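Local coordinates for uncharacterized protein Cgl0159 (Corynebacterium glutamicum, PDB 3FOK) that is of unknown function but belongs to a family of the TIM-barrel clan and assembles from several copies of the same chain, at residues A67-L72 with T91-D96. Residues are numbered along the deposited sequence; the frame is centred on the assembly and turned at random.
Sequences ANRYEL and TPDIID
R69 reaches from the first turn of helix 69-81 to the first turn of helix 92-100 and meets D93 there in a salt bridge. R69 NH2 donates to D93 OD2 over 2.9 Å, nearly straight at 169°. OD2 lies at the edge of the guanidinium, in its plane, and is approached almost along its own C-O direction, while the carboxylate as a whole is turned 47° from that plane. CG of R69 is anti to the backbone N (chi1 -179°), and the chain then bends at chi2 and chi3, laying the guanidinium against D93 and I94. D93 OD1 accepts a bond from T91 OG1 at 2.6 Å, so the carboxylate is held by the arginine of the neighbouring helix and by the N-cap threonine of its own. I94 CD1 lies over one face of the guanidinium toward its NE end, 3.1 Å from R69 NE, and also touches L72 CD1 at 3.8 Å. All four residues are buried, and S235 of a second subunit packs on R69. The helices follow adjacent parallel strands, 44-48 and 87-90; the salt bridge joins their N-terminal ends, consistent with consecutive beta-alpha units of a TIM barrel.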
ATOM      1  N   ALA A  67      -0.742  30.189 -18.727  1.00 30.62           N
ATOM      2  CA  ALA A  67      -2.134  30.081 -18.296  1.00 28.32           C
ATOM      3  C   ALA A  67      -3.022  29.913 -19.526  1.00 25.95           C
ATOM      4  O   ALA A  67      -3.995  29.164 -19.505  1.00 24.15           O
ATOM      5  CB  ALA A  67      -2.548  31.327 -17.516  1.00 28.82           C
ATOM      6  N   ASN A  68      -2.675  30.614 -20.599  1.00 24.58           N
ATOM      7  CA  ASN A  68      -3.429  30.530 -21.843  1.00 22.67           C
ATOM      8  C   ASN A  68      -2.868  29.365 -22.651  1.00 23.21           C
ATOM      9  O   ASN A  68      -1.800  29.473 -23.255  1.00 22.88           O
ATOM     10  CB  ASN A  68      -3.302  31.841 -22.625  1.00 22.71           C
ATOM     11  CG  ASN A  68      -4.114  31.841 -23.906  1.00 23.77           C
ATOM     12  OD1 ASN A  68      -4.607  32.886 -24.338  1.00 22.67           O
ATOM     13  ND2 ASN A  68      -4.251  30.671 -24.527  1.00 23.48           N
ATOM     14  N   ARG A  69      -3.596  28.254 -22.658  1.00 21.96           N
ATOM     15  CA  ARG A  69      -3.163  27.060 -23.365  1.00 20.97           C
ATOM     16  C   ARG A  69      -3.065  27.238 -24.879  1.00 21.09           C
ATOM     17  O   ARG A  69      -2.206  26.626 -25.523  1.00 19.18           O
ATOM     18  CB  ARG A  69      -4.096  25.891 -23.026  1.00 22.21           C
ATOM     19  CG  ARG A  69      -3.727  24.573 -23.698  1.00 21.91           C
ATOM     20  CD  ARG A  69      -2.333  24.073 -23.297  1.00 23.35           C
ATOM     21  NE  ARG A  69      -2.353  23.133 -22.175  1.00 23.70           N
ATOM     22  CZ  ARG A  69      -2.072  23.453 -20.915  1.00 27.09           C
ATOM     23  NH1 ARG A  69      -1.745  24.701 -20.595  1.00 30.36           N
ATOM     24  NH2 ARG A  69      -2.103  22.518 -19.973  1.00 27.59           N
ATOM     25  N   TYR A  70      -3.930  28.068 -25.452  1.00 21.19           N
ATOM     26  CA  TYR A  70      -3.892  28.290 -26.894  1.00 21.41           C
ATOM     27  C   TYR A  70      -2.609  28.998 -27.309  1.00 22.98           C
ATOM     28  O   TYR A  70      -2.019  28.671 -28.337  1.00 23.59           O
ATOM     29  CB  TYR A  70      -5.114  29.085 -27.337  1.00 19.52           C
ATOM     30  CG  TYR A  70      -6.388  28.275 -27.273  1.00 18.46           C
ATOM     31  CD1 TYR A  70      -6.738  27.408 -28.309  1.00 16.98           C
ATOM     32  CD2 TYR A  70      -7.220  28.337 -26.155  1.00 17.26           C
ATOM     33  CE1 TYR A  70      -7.888  26.622 -28.228  1.00 18.16           C
ATOM     34  CE2 TYR A  70      -8.363  27.557 -26.065  1.00 16.93           C
ATOM     35  CZ  TYR A  70      -8.692  26.702 -27.100  1.00 17.96           C
ATOM     36  OH  TYR A  70      -9.822  25.925 -27.005  1.00 19.32           O
ATOM     37  N   GLU A  71      -2.165  29.961 -26.506  1.00 24.77           N
ATOM     38  CA  GLU A  71      -0.931  30.672 -26.823  1.00 26.51           C
ATOM     39  C   GLU A  71       0.253  29.756 -26.557  1.00 25.76           C
ATOM     40  O   GLU A  71       1.253  29.807 -27.264  1.00 26.28           O
ATOM     41  CB  GLU A  71      -0.780  31.935 -25.975  1.00 29.45           C
ATOM     42  CG  GLU A  71      -1.931  32.907 -26.062  1.00 34.30           C
ATOM     43  CD  GLU A  71      -1.579  34.267 -25.488  1.00 37.61           C
ATOM     44  OE1 GLU A  71      -0.734  34.323 -24.566  1.00 39.81           O
ATOM     45  OE2 GLU A  71      -2.156  35.277 -25.949  1.00 38.02           O
ATOM     46  N   LEU A  72       0.136  28.920 -25.531  1.00 24.79           N
ATOM     47  CA  LEU A  72       1.205  27.993 -25.192  1.00 23.37           C
ATOM     48  C   LEU A  72       1.439  27.096 -26.400  1.00 23.08           C
ATOM     49  O   LEU A  72       2.574  26.885 -26.818  1.00 23.20           O
ATOM     50  CB  LEU A  72       0.817  27.134 -23.986  1.00 23.82           C
ATOM     51  CG  LEU A  72       1.943  26.519 -23.141  1.00 24.84           C
ATOM     52  CD1 LEU A  72       1.368  25.395 -22.295  1.00 24.44           C
ATOM     53  CD2 LEU A  72       3.056  25.980 -24.026  1.00 25.05           C
ATOM     54  N   THR A  91       3.389  16.953 -20.797  1.00 17.75           N
ATOM     55  CA  THR A  91       2.492  16.056 -20.096  1.00 18.78           C
ATOM     56  C   THR A  91       1.545  15.529 -21.180  1.00 18.36           C
ATOM     57  O   THR A  91       1.489  16.088 -22.276  1.00 18.18           O
ATOM     58  CB  THR A  91       1.737  16.824 -18.984  1.00 18.91           C
ATOM     59  OG1 THR A  91       0.388  16.361 -18.901  1.00 25.34           O
ATOM     60  CG2 THR A  91       1.750  18.314 -19.267  1.00 21.31           C
ATOM     61  N   PRO A  92       0.798  14.451 -20.906  1.00 18.16           N
ATOM     62  CA  PRO A  92      -0.112  13.915 -21.928  1.00 18.00           C
ATOM     63  C   PRO A  92      -1.083  14.897 -22.601  1.00 18.70           C
ATOM     64  O   PRO A  92      -1.348  14.779 -23.798  1.00 16.86           O
ATOM     65  CB  PRO A  92      -0.851  12.803 -21.187  1.00 16.52           C
ATOM     66  CG  PRO A  92       0.178  12.320 -20.214  1.00 19.28           C
ATOM     67  CD  PRO A  92       0.765  13.618 -19.690  1.00 17.59           C
ATOM     68  N   ASP A  93      -1.624  15.853 -21.852  1.00 19.10           N
ATOM     69  CA  ASP A  93      -2.574  16.806 -22.432  1.00 19.76           C
ATOM     70  C   ASP A  93      -1.937  17.742 -23.462  1.00 19.55           C
ATOM     71  O   ASP A  93      -2.594  18.173 -24.410  1.00 19.73           O
ATOM     72  CB  ASP A  93      -3.237  17.630 -21.331  1.00 19.95           C
ATOM     73  CG  ASP A  93      -2.251  18.514 -20.594  1.00 24.68           C
ATOM     74  OD1 ASP A  93      -1.315  17.970 -19.962  1.00 23.90           O
ATOM     75  OD2 ASP A  93      -2.409  19.755 -20.653  1.00 26.93           O
ATOM     76  N   ILE A  94      -0.659  18.056 -23.268  1.00 20.10           N
ATOM     77  CA  ILE A  94       0.073  18.928 -24.182  1.00 20.06           C
ATOM     78  C   ILE A  94       0.477  18.155 -25.437  1.00 18.92           C
ATOM     79  O   ILE A  94       0.332  18.645 -26.558  1.00 18.91           O
ATOM     80  CB  ILE A  94       1.356  19.497 -23.509  1.00 23.30           C
ATOM     81  CG1 ILE A  94       0.974  20.433 -22.356  1.00 24.87           C
ATOM     82  CG2 ILE A  94       2.206  20.251 -24.533  1.00 23.07           C
ATOM     83  CD1 ILE A  94       0.340  21.740 -22.798  1.00 23.49           C
ATOM     84  N   ILE A  95       0.975  16.939 -25.243  1.00 17.60           N
ATOM     85  CA  ILE A  95       1.401  16.121 -26.367  1.00 17.30           C
ATOM     86  C   ILE A  95       0.236  15.707 -27.263  1.00 17.25           C
ATOM     87  O   ILE A  95       0.355  15.753 -28.487  1.00 16.59           O
ATOM     88  CB  ILE A  95       2.168  14.871 -25.888  1.00 15.70           C
ATOM     89  CG1 ILE A  95       3.433  15.304 -25.149  1.00 17.12           C
ATOM     90  CG2 ILE A  95       2.530  13.989 -27.068  1.00 13.87           C
ATOM     91  CD1 ILE A  95       4.337  16.232 -25.950  1.00 19.31           C
ATOM     92  N   ASP A  96      -0.888  15.314 -26.670  1.00 17.57           N
ATOM     93  CA  ASP A  96      -2.034  14.916 -27.478  1.00 19.00           C
ATOM     94  C   ASP A  96      -2.477  16.060 -28.393  1.00 19.11           C
ATOM     95  O   ASP A  96      -2.699  15.840 -29.583  1.00 17.77           O
ATOM     96  CB  ASP A  96      -3.207  14.454 -26.601  1.00 20.02           C
ATOM     97  CG  ASP A  96      -2.901  13.165 -25.838  1.00 22.98           C
ATOM     98  OD1 ASP A  96      -2.120  12.329 -26.346  1.00 23.93           O
ATOM     99  OD2 ASP A  96      -3.454  12.975 -24.733  1.00 24.85           O
TER